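Local coordinates for nitrite oxidoreductase subunit A (Kuenenia stuttgartiensis, PDB 7B04), which belongs to the molybdopterin oxidoreductase family and binds a molybdenum atom, two MD1 groups and an iron/sulfur cluster, at residues 221-226 with 642-647; 264-269 with 609-614; 291-296 with 314-319; 299-304 with 519-524. All coordinates share one frame; numbering follows the deposited sequence.

Interaction 1. Residues 221-226 with 642-647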
# COMPACT_ATOMS: atom_id res chain seq x y z
N THR B 221 -21.02 -21.50 -24.18
CA THR B 221 -19.83 -20.80 -24.64
C THR B 221 -19.77 -19.38 -24.10
O THR B 221 -18.74 -18.71 -24.27
CB THR B 221 -19.78 -20.77 -26.17
OG1 THR B 221 -21.02 -20.28 -26.69
CG2 THR B 221 -19.54 -22.17 -26.72
N PHE B 222 -20.84 -18.89 -23.47
CA PHE B 222 -20.83 -17.60 -22.81
C PHE B 222 -20.27 -17.77 -21.40
O PHE B 222 -20.75 -18.61 -20.63
CB PHE B 222 -22.23 -16.98 -22.72
CG PHE B 222 -22.26 -15.61 -22.10
CD1 PHE B 222 -22.24 -14.47 -22.89
CD2 PHE B 222 -22.30 -15.45 -20.72
CE1 PHE B 222 -22.27 -13.21 -22.32
CE2 PHE B 222 -22.33 -14.19 -20.15
CZ PHE B 222 -22.32 -13.07 -20.95
N LYS B 223 -19.27 -16.97 -21.07
CA LYS B 223 -18.63 -17.03 -19.77
C LYS B 223 -18.87 -15.70 -19.07
O LYS B 223 -18.34 -14.67 -19.48
CB LYS B 223 -17.15 -17.34 -19.91
CG LYS B 223 -16.83 -18.82 -20.04
CD LYS B 223 -17.33 -19.47 -21.31
CE LYS B 223 -17.13 -20.97 -21.24
NZ LYS B 223 -15.69 -21.35 -21.04
N GLY B 224 -19.68 -15.74 -18.01
CA GLY B 224 -20.00 -14.55 -17.26
C GLY B 224 -19.41 -14.59 -15.87
O GLY B 224 -19.77 -15.45 -15.05
N ARG B 225 -18.49 -13.69 -15.59
CA ARG B 225 -17.80 -13.65 -14.32
C ARG B 225 -18.22 -12.42 -13.53
O ARG B 225 -18.03 -11.30 -13.99
CB ARG B 225 -16.29 -13.62 -14.53
CG ARG B 225 -15.52 -13.30 -13.25
CD ARG B 225 -14.17 -13.99 -13.23
NE ARG B 225 -13.52 -13.78 -11.94
CZ ARG B 225 -12.23 -13.54 -11.76
NH1 ARG B 225 -11.41 -13.45 -12.79
NH2 ARG B 225 -11.77 -13.36 -10.53
N GLY B 226 -18.81 -12.63 -12.36
CA GLY B 226 -18.93 -11.53 -11.43
C GLY B 226 -17.65 -11.51 -10.62
O GLY B 226 -17.41 -12.44 -9.85
N MET B 642 -15.19 -30.34 -15.81
CA MET B 642 -14.97 -30.19 -17.24
C MET B 642 -15.40 -28.81 -17.72
O MET B 642 -16.54 -28.39 -17.46
CB MET B 642 -15.71 -31.28 -18.02
CG MET B 642 -15.29 -31.39 -19.48
SD MET B 642 -13.53 -31.72 -19.68
CE MET B 642 -13.42 -33.41 -19.10
N PRO B 643 -14.54 -28.07 -18.42
CA PRO B 643 -14.93 -26.76 -18.96
C PRO B 643 -15.56 -26.85 -20.34
O PRO B 643 -15.71 -27.94 -20.90
CB PRO B 643 -13.60 -26.01 -19.01
CG PRO B 643 -12.61 -27.09 -19.31
CD PRO B 643 -13.09 -28.32 -18.58
N SER B 644 -15.93 -25.70 -20.88
CA SER B 644 -16.51 -25.56 -22.21
C SER B 644 -15.78 -24.45 -22.95
O SER B 644 -15.15 -23.59 -22.32
CB SER B 644 -18.01 -25.26 -22.14
OG SER B 644 -18.26 -23.99 -21.58
N PRO B 645 -15.82 -24.44 -24.28
CA PRO B 645 -15.15 -23.38 -25.03
C PRO B 645 -15.68 -22.00 -24.68
O PRO B 645 -16.88 -21.81 -24.44
CB PRO B 645 -15.46 -23.73 -26.50
CG PRO B 645 -15.71 -25.20 -26.48
CD PRO B 645 -16.39 -25.47 -25.17
N THR B 646 -14.78 -21.02 -24.63
CA THR B 646 -15.14 -19.63 -24.38
C THR B 646 -15.20 -18.90 -25.71
O THR B 646 -14.20 -18.82 -26.43
CB THR B 646 -14.13 -18.94 -23.45
OG1 THR B 646 -13.96 -19.71 -22.26
CG2 THR B 646 -14.61 -17.54 -23.10
N LYS B 647 -16.38 -18.38 -26.03
CA LYS B 647 -16.61 -17.60 -27.24
C LYS B 647 -17.13 -16.21 -26.95
O LYS B 647 -16.88 -15.29 -27.74
CB LYS B 647 -17.59 -18.33 -28.16
CG LYS B 647 -17.01 -19.60 -28.77
CD LYS B 647 -15.86 -19.26 -29.70
CE LYS B 647 -15.32 -20.50 -30.39
NZ LYS B 647 -14.21 -20.17 -31.32
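The backbones of Thr221 and Lys647 are joined by one straight hydrogen bond. Lys647 N gives its proton to Thr221 O at 3.0 Å, with 175° at the hydrogen. It lies just ahead of the parallel pairing of strands 222-226 and 648-652 in the mixed sheet of this molybdopterin oxidoreductase. Lys223 of the first strand bonds to Val648 and Trp650 of the second. The segment 642-647 is irregular and brings the chain up to that strand. Two residues before Lys647, Pro645 O lies 3.1 Å from Thr221 CA in a CA-H...O contact.

Among the side chains, Lys223 does most of the work. Its chain turns at chi2 (67°) and again at chi4. The ammonium is thereby folded back over 644-646 instead of running out from the strand. Lys223 NZ bonds to Ser644 O at 2.6 Å and to Thr646 OG1 at 2.7 Å. It meets Ser644 O from above the carbonyl plane, not on a lone pair. A third partner is Glu612, whose salt bridge to NZ probably balances the buried charge. Thr646 CG2 lies 3.8 Å from Lys223 CD, beside the aliphatic part of the chain. Ser644 OG turns to the backbone oxygen of Arg220. Thr221 and Lys647 meet through their stems, CB to CB at 3.8 Å. Beyond that the lysine leads away, and its amine reaches Gln204. Pro645 also packs on Met210 of helix 208-213. Next to the amine, Lys223 CE lies 3.3 Å from Pro645 O.

Interaction 2. Residues 264-269 with 609-614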
# COMPACT_ATOMS: atom_id res chain seq x y z
N GLY B 264 -25.68 -19.35 -19.16
CA GLY B 264 -24.27 -19.06 -19.16
C GLY B 264 -23.55 -19.83 -18.07
O GLY B 264 -24.16 -20.46 -17.21
N ARG B 265 -22.24 -19.84 -18.16
CA ARG B 265 -21.41 -20.52 -17.19
C ARG B 265 -20.75 -19.51 -16.25
O ARG B 265 -20.10 -18.56 -16.69
CB ARG B 265 -20.37 -21.37 -17.88
CG ARG B 265 -20.95 -22.71 -18.26
CD ARG B 265 -19.90 -23.66 -18.68
NE ARG B 265 -19.43 -24.44 -17.54
CZ ARG B 265 -18.76 -25.58 -17.65
NH1 ARG B 265 -18.36 -26.23 -16.56
NH2 ARG B 265 -18.47 -26.07 -18.85
N ASN B 266 -20.95 -19.73 -14.95
CA ASN B 266 -20.42 -18.83 -13.93
C ASN B 266 -18.93 -19.08 -13.75
O ASN B 266 -18.50 -20.21 -13.49
CB ASN B 266 -21.16 -19.06 -12.62
CG ASN B 266 -22.65 -18.82 -12.72
OD1 ASN B 266 -23.12 -18.13 -13.63
ND2 ASN B 266 -23.41 -19.42 -11.81
N TRP B 267 -18.14 -18.04 -13.97
CA TRP B 267 -16.69 -18.14 -13.83
C TRP B 267 -16.28 -17.93 -12.38
O TRP B 267 -16.80 -17.04 -11.69
CB TRP B 267 -16.00 -17.12 -14.74
CG TRP B 267 -15.50 -17.80 -15.96
CD1 TRP B 267 -15.88 -19.03 -16.40
CD2 TRP B 267 -14.55 -17.31 -16.90
NE1 TRP B 267 -15.22 -19.34 -17.54
CE2 TRP B 267 -14.39 -18.30 -17.89
CE3 TRP B 267 -13.81 -16.13 -17.02
CZ2 TRP B 267 -13.53 -18.16 -18.97
CZ3 TRP B 267 -12.95 -15.99 -18.09
CH2 TRP B 267 -12.82 -16.99 -19.06
N SER B 268 -15.33 -18.74 -11.93
CA SER B 268 -14.94 -18.77 -10.53
C SER B 268 -14.02 -17.59 -10.21
O SER B 268 -13.42 -16.96 -11.09
CB SER B 268 -14.25 -20.10 -10.21
OG SER B 268 -13.13 -20.30 -11.06
N ASN B 269 -13.91 -17.30 -8.92
CA ASN B 269 -13.07 -16.21 -8.44
C ASN B 269 -11.99 -16.66 -7.47
O ASN B 269 -10.81 -16.36 -7.68
CB ASN B 269 -13.95 -15.14 -7.76
CG ASN B 269 -14.83 -14.41 -8.75
OD1 ASN B 269 -14.36 -13.94 -9.78
ND2 ASN B 269 -16.12 -14.31 -8.44
N ALA B 609 -27.09 -22.23 -14.55
CA ALA B 609 -25.77 -21.78 -14.95
C ALA B 609 -24.76 -22.75 -14.34
O ALA B 609 -24.69 -22.88 -13.12
CB ALA B 609 -25.51 -20.35 -14.47
N LEU B 610 -23.99 -23.41 -15.20
CA LEU B 610 -23.04 -24.42 -14.76
C LEU B 610 -21.72 -23.75 -14.41
O LEU B 610 -21.08 -23.14 -15.28
CB LEU B 610 -22.85 -25.48 -15.84
CG LEU B 610 -21.92 -26.64 -15.50
CD1 LEU B 610 -22.43 -27.41 -14.29
CD2 LEU B 610 -21.77 -27.56 -16.70
N ASP B 611 -21.31 -23.86 -13.16
CA ASP B 611 -20.08 -23.21 -12.72
C ASP B 611 -18.87 -23.78 -13.46
O ASP B 611 -18.84 -24.95 -13.85
CB ASP B 611 -19.90 -23.38 -11.21
CG ASP B 611 -20.98 -22.68 -10.41
OD1 ASP B 611 -21.55 -21.69 -10.92
OD2 ASP B 611 -21.26 -23.13 -9.28
N GLU B 612 -17.88 -22.92 -13.67
CA GLU B 612 -16.65 -23.30 -14.35
C GLU B 612 -15.48 -22.59 -13.69
O GLU B 612 -15.64 -21.51 -13.11
CB GLU B 612 -16.70 -22.97 -15.85
CG GLU B 612 -15.41 -23.24 -16.62
CD GLU B 612 -15.52 -22.91 -18.09
OE1 GLU B 612 -16.64 -22.63 -18.56
OE2 GLU B 612 -14.48 -22.92 -18.79
N GLU B 613 -14.30 -23.20 -13.78
CA GLU B 613 -13.06 -22.61 -13.29
C GLU B 613 -12.36 -21.84 -14.41
O GLU B 613 -12.27 -22.31 -15.54
CB GLU B 613 -12.13 -23.69 -12.74
CG GLU B 613 -11.42 -23.28 -11.47
CD GLU B 613 -10.47 -22.12 -11.68
OE1 GLU B 613 -9.94 -21.99 -12.79
OE2 GLU B 613 -10.26 -21.34 -10.73
N VAL B 614 -11.87 -20.65 -14.07
CA VAL B 614 -11.25 -19.78 -15.07
C VAL B 614 -9.94 -20.36 -15.58
O VAL B 614 -9.57 -20.13 -16.74
CB VAL B 614 -11.05 -18.38 -14.47
CG1 VAL B 614 -10.34 -17.46 -15.46
CG2 VAL B 614 -12.38 -17.78 -14.04
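Trp267 and Glu612 form a single backbone bridge, which lays the loop 609-614 along strand 265-266, an outermost strand of the mixed sheet. The two chains run in broadly the same sense, 44° apart. Glu612 N bonds to Asn266 O at 2.8 Å. The return bond, from Ser268 N to Glu612 O, is weak. Farther on, Val614 N bonds to Ser268 OG.

The charged contacts centre on Arg265. Its chain bends at chi3 (92°), which turns the edge of the guanidinium to the loop carbonyls. Arg265 NE bonds to Leu610 O at 3.1 Å and Arg265 NH1 to Asp611 O at 3.0 Å. Both oxygens lie in the guanidinium plane, while both donors stand above the carbonyl planes. Glu612 OE1 lies over one face, 3.5 Å from Arg265 NE. That is a salt bridge of charges alone, since no N-H points at the oxygen. Leu610 CD2 covers the opposite face. Met642 O is a further acceptor for NH1.

One amide-carboxylate bond is also made. Asn266 ND2 reaches Asp611 OD1 at 3.1 Å, with the two planes 39° apart. The other end of this amide, OD1, accepts from Asn243.

The apolar contacts belong to Trp267 and Val614. Val614 CG1 stands over the six-membered ring of Trp267, 4.2 Å from its centroid, in a CH-pi contact. Val614 CG2 sits on the same side, 3.6 Å from Trp267 CD2. The Glu612 carboxylate meets the ring edge, turned steeply to it.

Glu612 is buried between Arg265 and Lys223. Two positive groups so near would probably keep its carboxylate ionised, while backbone carbonyls accept from NE and NH1 of the arginine.

Interaction 3. Residues 291-296 with 314-319. With MD1 (phosphoric acid 4-(2-amino-4-oxo-3,4,5,6,-tetrahydro-pteridin-6-yl)-2-hydroxy-3,4-dimercapto-but-3-en-yl ester guanylate ester), chain C.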
# COMPACT_ATOMS: atom_id res chain seq x y z
N VAL B 291 -10.31 -16.80 10.32
CA VAL B 291 -10.80 -16.29 11.59
C VAL B 291 -11.10 -14.80 11.49
O VAL B 291 -10.57 -14.09 10.63
CB VAL B 291 -9.80 -16.52 12.75
CG1 VAL B 291 -9.58 -18.00 12.98
CG2 VAL B 291 -8.48 -15.82 12.46
N ASP B 292 -12.00 -14.33 12.36
CA ASP B 292 -12.06 -12.90 12.64
C ASP B 292 -10.76 -12.51 13.32
O ASP B 292 -10.47 -12.99 14.43
CB ASP B 292 -13.26 -12.55 13.52
CG ASP B 292 -14.59 -12.78 12.83
OD1 ASP B 292 -14.64 -12.68 11.58
OD2 ASP B 292 -15.58 -13.07 13.53
N MET B 293 -9.98 -11.64 12.69
CA MET B 293 -8.60 -11.43 13.10
C MET B 293 -8.44 -10.80 14.48
O MET B 293 -7.31 -10.68 14.94
CB MET B 293 -7.84 -10.63 12.04
CG MET B 293 -8.14 -11.12 10.63
SD MET B 293 -7.14 -10.34 9.35
CE MET B 293 -5.49 -10.70 9.94
N ASN B 294 -9.49 -10.32 15.13
CA ASN B 294 -9.29 -9.98 16.53
C ASN B 294 -8.93 -11.23 17.34
O ASN B 294 -8.28 -11.13 18.39
CB ASN B 294 -10.51 -9.27 17.12
CG ASN B 294 -11.78 -10.07 17.01
OD1 ASN B 294 -11.80 -11.16 16.45
ND2 ASN B 294 -12.86 -9.53 17.56
N ASP B 295 -9.33 -12.41 16.86
CA ASP B 295 -9.03 -13.67 17.55
C ASP B 295 -7.53 -13.98 17.54
O ASP B 295 -7.02 -14.56 18.51
CB ASP B 295 -9.82 -14.80 16.88
CG ASP B 295 -9.75 -16.13 17.62
OD1 ASP B 295 -8.81 -16.39 18.39
OD2 ASP B 295 -10.67 -16.96 17.42
N VAL B 296 -6.80 -13.58 16.50
CA VAL B 296 -5.37 -13.90 16.47
C VAL B 296 -4.65 -13.26 17.66
O VAL B 296 -3.66 -13.82 18.16
CB VAL B 296 -4.72 -13.53 15.12
CG1 VAL B 296 -4.91 -12.10 14.76
CG2 VAL B 296 -3.26 -13.83 15.15
N MET B 314 -3.21 -5.11 6.30
CA MET B 314 -2.69 -4.04 7.15
C MET B 314 -3.68 -3.51 8.18
O MET B 314 -3.27 -3.30 9.34
CB MET B 314 -2.10 -2.93 6.27
CG MET B 314 -2.90 -2.50 5.06
SD MET B 314 -2.09 -1.26 4.06
CE MET B 314 -0.69 -2.23 3.57
N PRO B 315 -4.95 -3.23 7.86
CA PRO B 315 -5.83 -2.66 8.90
C PRO B 315 -6.05 -3.59 10.09
O PRO B 315 -6.35 -3.10 11.18
CB PRO B 315 -7.14 -2.36 8.16
CG PRO B 315 -7.06 -3.11 6.91
CD PRO B 315 -5.64 -3.24 6.55
N GLU B 316 -5.86 -4.89 9.92
CA GLU B 316 -6.01 -5.82 11.02
C GLU B 316 -4.68 -6.34 11.51
O GLU B 316 -4.63 -7.19 12.41
CB GLU B 316 -6.88 -7.02 10.61
CG GLU B 316 -7.95 -6.72 9.58
CD GLU B 316 -9.22 -6.13 10.18
OE1 GLU B 316 -9.22 -5.85 11.39
OE2 GLU B 316 -10.21 -5.98 9.43
N ALA B 317 -3.58 -5.83 10.95
CA ALA B 317 -2.26 -6.33 11.33
C ALA B 317 -1.95 -6.03 12.79
O ALA B 317 -1.22 -6.79 13.44
CB ALA B 317 -1.19 -5.73 10.41
N HIS B 318 -2.51 -4.96 13.34
CA HIS B 318 -2.24 -4.63 14.73
C HIS B 318 -2.64 -5.76 15.67
O HIS B 318 -2.11 -5.86 16.78
CB HIS B 318 -2.96 -3.34 15.12
CG HIS B 318 -4.42 -3.52 15.40
ND1 HIS B 318 -4.91 -3.84 16.64
CD2 HIS B 318 -5.50 -3.42 14.58
CE1 HIS B 318 -6.22 -3.94 16.58
NE2 HIS B 318 -6.61 -3.69 15.35
N TRP B 319 -3.57 -6.62 15.24
CA TRP B 319 -3.90 -7.80 16.04
C TRP B 319 -2.72 -8.77 16.16
O TRP B 319 -2.65 -9.52 17.14
CB TRP B 319 -5.11 -8.50 15.42
CG TRP B 319 -6.35 -7.65 15.36
CD1 TRP B 319 -6.93 -7.14 14.23
CD2 TRP B 319 -7.15 -7.22 16.46
NE1 TRP B 319 -8.05 -6.41 14.57
CE2 TRP B 319 -8.21 -6.45 15.93
CE3 TRP B 319 -7.08 -7.41 17.84
CZ2 TRP B 319 -9.18 -5.86 16.74
CZ3 TRP B 319 -8.05 -6.83 18.64
CH2 TRP B 319 -9.08 -6.07 18.09
PB MD1 C . -0.13 -13.20 0.68
O3B MD1 C . 0.75 -13.69 -0.63
O1B MD1 C . 0.79 -12.57 1.69
O2B MD1 C . -0.81 -14.40 1.29
O3A MD1 C . -1.25 -12.10 0.18
C10 MD1 C . -2.32 -12.49 -0.63
C11 MD1 C . -3.57 -11.64 -0.27
O11 MD1 C . -3.00 -10.19 0.13
C12 MD1 C . -4.47 -11.71 -1.26
S12 MD1 C . -4.68 -13.29 -2.13
C13 MD1 C . -5.43 -10.59 -1.73
S13 MD1 C . -6.55 -11.02 -3.09
C14 MD1 C . -5.48 -9.24 -1.24
N15 MD1 C . -4.07 -8.61 -1.70
C16 MD1 C . -3.77 -7.41 -1.04
C15 MD1 C . -3.13 -6.26 -1.73
O14 MD1 C . -2.86 -6.33 -2.88
N17 MD1 C . -2.83 -5.02 -0.96
C17 MD1 C . -3.18 -4.94 0.55
N16 MD1 C . -2.88 -3.72 1.29
N18 MD1 C . -3.82 -6.10 1.25
C20 MD1 C . -4.12 -7.31 0.52
N8 MD1 C . -4.72 -8.43 1.13
C7 MD1 C . -5.87 -9.05 0.20
PA MD1 C . 2.34 -13.34 -0.88
O1A MD1 C . 2.65 -13.56 -2.34
O2A MD1 C . 2.58 -11.90 -0.51
O5' MD1 C . 3.33 -14.30 0.03
C5' MD1 C . 3.60 -13.95 1.35
C4' MD1 C . 5.07 -14.32 1.75
O4' MD1 C . 5.40 -15.82 1.46
C1' MD1 C . 6.80 -15.75 0.80
N9 MD1 C . 7.10 -16.96 -0.01
C4 MD1 C . 7.28 -18.13 0.60
N3 MD1 C . 7.24 -18.53 2.03
C2 MD1 C . 7.49 -19.92 2.41
N2 MD1 C . 7.45 -20.30 3.81
N1 MD1 C . 7.76 -20.91 1.40
C6 MD1 C . 7.79 -20.52 0.02
O6 MD1 C . 8.01 -21.32 -0.81
C5 MD1 C . 7.54 -19.06 -0.37
N7 MD1 C . 7.51 -18.44 -1.55
C8 MD1 C . 7.24 -17.14 -1.34
C2' MD1 C . 6.69 -14.72 0.07
O2' MD1 C . 8.01 -14.21 -0.31
C3' MD1 C . 5.91 -13.64 1.06
O3' MD1 C . 6.86 -13.00 1.96
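Asn294 and Trp319 are brought together by two torsions. Asn294 chi1 of 58° turns the amide away and leaves CB facing the indole. Trp319 chi1 of -60° carries its ring from helix 314-321 against the turn 292-295. Asn294 CB then stands 3.5 Å from the centroid of the six-membered ring of Trp319, 8° off the normal, a CH-pi contact. Asn294 CA lies over the same face, 3.5 Å from Trp319 CD2. His318 covers the opposite face, so the indole is sandwiched, and Trp110 meets it edge-to-face. A type I turn from Asp292 to Asp295 shapes the chain over the ring, with Asp295 N bonded to Asp292 O at 2.7 Å.

The Met293 side chain crosses that of Glu316 at about a right angle, with Met293 SD 3.6 Å from Glu316 CB. The Glu316 carboxylate pairs with Arg113.

Residues 314 and 315 border the ligands. Met314 CE lies 3.5 Å from MD1 N16, and Pro315 touches the iron/sulfur cluster. Packing across the two segments is mostly apolar, with van der Waals and CH-pi contacts. It joins the turn to a helix whose Met314 and Pro315 belong to an MD1 pocket and the iron/sulfur pocket, and which packs against subunit B.

Interaction 4. Residues 299-304 with 519-524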
# COMPACT_ATOMS: atom_id res chain seq x y z
N SER B 299 -3.76 -15.51 20.37
CA SER B 299 -2.69 -16.49 20.20
C SER B 299 -1.48 -16.13 21.04
O SER B 299 -1.14 -14.95 21.20
CB SER B 299 -2.29 -16.59 18.73
OG SER B 299 -3.37 -17.05 17.93
N LYS B 300 -0.82 -17.15 21.59
CA LYS B 300 0.40 -16.96 22.37
C LYS B 300 1.68 -17.45 21.69
O LYS B 300 2.76 -16.99 22.05
CB LYS B 300 0.26 -17.62 23.75
CG LYS B 300 -0.88 -17.01 24.56
CD LYS B 300 -0.71 -15.50 24.68
CE LYS B 300 -1.88 -14.85 25.41
NZ LYS B 300 -1.78 -13.36 25.43
N LEU B 301 1.59 -18.39 20.75
CA LEU B 301 2.68 -18.64 19.81
C LEU B 301 2.06 -18.66 18.43
O LEU B 301 1.32 -19.59 18.08
CB LEU B 301 3.44 -19.93 20.09
CG LEU B 301 4.44 -20.22 18.96
CD1 LEU B 301 5.78 -19.56 19.21
CD2 LEU B 301 4.61 -21.71 18.73
N LEU B 302 2.38 -17.64 17.64
CA LEU B 302 1.77 -17.41 16.35
C LEU B 302 2.79 -17.66 15.24
O LEU B 302 3.82 -16.99 15.19
CB LEU B 302 1.23 -15.99 16.29
CG LEU B 302 0.65 -15.65 14.95
CD1 LEU B 302 -0.42 -16.66 14.75
CD2 LEU B 302 0.05 -14.34 15.12
N ILE B 303 2.46 -18.58 14.33
CA ILE B 303 3.38 -19.02 13.29
C ILE B 303 2.88 -18.54 11.93
O ILE B 303 1.69 -18.70 11.61
CB ILE B 303 3.55 -20.55 13.31
CG1 ILE B 303 4.18 -21.00 14.64
CG2 ILE B 303 4.39 -21.02 12.13
CD1 ILE B 303 4.04 -22.47 14.91
N GLN B 304 3.79 -17.98 11.14
CA GLN B 304 3.48 -17.42 9.83
C GLN B 304 4.41 -18.07 8.82
O GLN B 304 5.63 -17.97 8.95
CB GLN B 304 3.67 -15.89 9.82
CG GLN B 304 2.48 -15.07 10.29
CD GLN B 304 2.89 -13.77 10.96
OE1 GLN B 304 3.91 -13.71 11.65
NE2 GLN B 304 2.11 -12.72 10.74
N LYS B 519 0.19 -23.11 24.47
CA LYS B 519 -1.22 -23.09 24.05
C LYS B 519 -1.73 -21.66 24.18
O LYS B 519 -1.40 -21.00 25.18
CB LYS B 519 -2.05 -24.04 24.92
CG LYS B 519 -2.00 -25.50 24.46
CD LYS B 519 -3.32 -26.22 24.71
CE LYS B 519 -3.24 -27.69 24.31
NZ LYS B 519 -4.60 -28.28 24.21
N PRO B 520 -2.53 -21.14 23.23
CA PRO B 520 -2.86 -21.59 21.88
C PRO B 520 -1.75 -21.35 20.88
O PRO B 520 -1.02 -20.36 20.96
CB PRO B 520 -4.07 -20.72 21.52
CG PRO B 520 -4.61 -20.23 22.83
CD PRO B 520 -3.36 -19.98 23.59
N VAL B 521 -1.61 -22.30 19.96
CA VAL B 521 -0.67 -22.21 18.86
C VAL B 521 -1.49 -22.04 17.59
O VAL B 521 -2.48 -22.76 17.39
CB VAL B 521 0.23 -23.46 18.78
CG1 VAL B 521 0.93 -23.55 17.42
CG2 VAL B 521 1.24 -23.46 19.91
N ALA B 522 -1.09 -21.10 16.74
CA ALA B 522 -1.79 -20.87 15.48
C ALA B 522 -0.78 -20.77 14.35
O ALA B 522 0.24 -20.08 14.47
CB ALA B 522 -2.63 -19.59 15.53
N ILE B 523 -1.06 -21.48 13.26
CA ILE B 523 -0.26 -21.44 12.05
C ILE B 523 -1.04 -20.67 11.01
O ILE B 523 -2.18 -21.03 10.68
CB ILE B 523 0.09 -22.85 11.55
CG1 ILE B 523 0.81 -23.64 12.65
CG2 ILE B 523 0.96 -22.77 10.31
CD1 ILE B 523 0.94 -25.11 12.36
N HIS B 524 -0.44 -19.61 10.48
CA HIS B 524 -1.08 -18.78 9.47
C HIS B 524 -0.26 -18.82 8.19
O HIS B 524 0.97 -18.76 8.22
CB HIS B 524 -1.24 -17.35 9.96
CG HIS B 524 -2.28 -17.21 11.03
ND1 HIS B 524 -3.59 -16.90 10.76
CD2 HIS B 524 -2.21 -17.39 12.37
CE1 HIS B 524 -4.28 -16.86 11.89
NE2 HIS B 524 -3.46 -17.16 12.88
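Ile303 sits between Val521 and Ile523 on one face of two parallel strands. The strand axes are 4.6 Å apart and cross at 15°. Ile303 chi1 of -63° and a nearly straight chi2 stretch the chain so that CD1 drops into the hollow between its neighbours. Ile303 CD1 lies 4.1 Å from both Val521 CG1 and Ile523 CG1. Leu301 runs beside Val521, CD2 to CG2 at 4.0 Å, and extends this ridge.

On the other face Ala522 makes the dip. The Leu302 side chain lies over Ala522. Ser299 OG, bonded to Gly556 O, lies 3.6 Å from Ala522 CB. At the strand start, Lys300 CG lies beside the ring of Pro520, which follows a cis peptide. Pro520 O takes two protons, from Lys300 N and Leu301 N. Ala522 N to Leu301 O (3.1 Å) and Ile303 N to Ala522 O (2.7 Å) continue the ladder, and His524 N to Ile303 O follows.

These are inner strands of a five-stranded parallel sheet with helices on both faces, in a Rossmann-like order. Helix 505-517 packs on Leu301 and Ile303, and helix 314-321 on Leu302 and Gln304. Strand 301-304 also pairs with 329-332, and strand 521-525 with 558-561.

All four contacts are largely buried, though interactions 2 and 4 each include residues partly open to solvent, and Lys519 of interaction 4 is exposed. They form two clusters on opposite sides of the chain's centre. Interactions 1 and 2 share the mixed sheet: their strands 222-226 and 265-266 are neighbours, and Lys223 and Glu612 join them by a salt bridge. Their chemistry is polar, with buried lysine, arginine and glutamate. Interactions 3 and 4 lie 13 Å apart between centres and touch where Val296 meets Leu302. Interaction 4 builds the parallel sheet by a regular backbone ladder. Interaction 3 packs an indole against a turn, beside that sheet and next to the ligands.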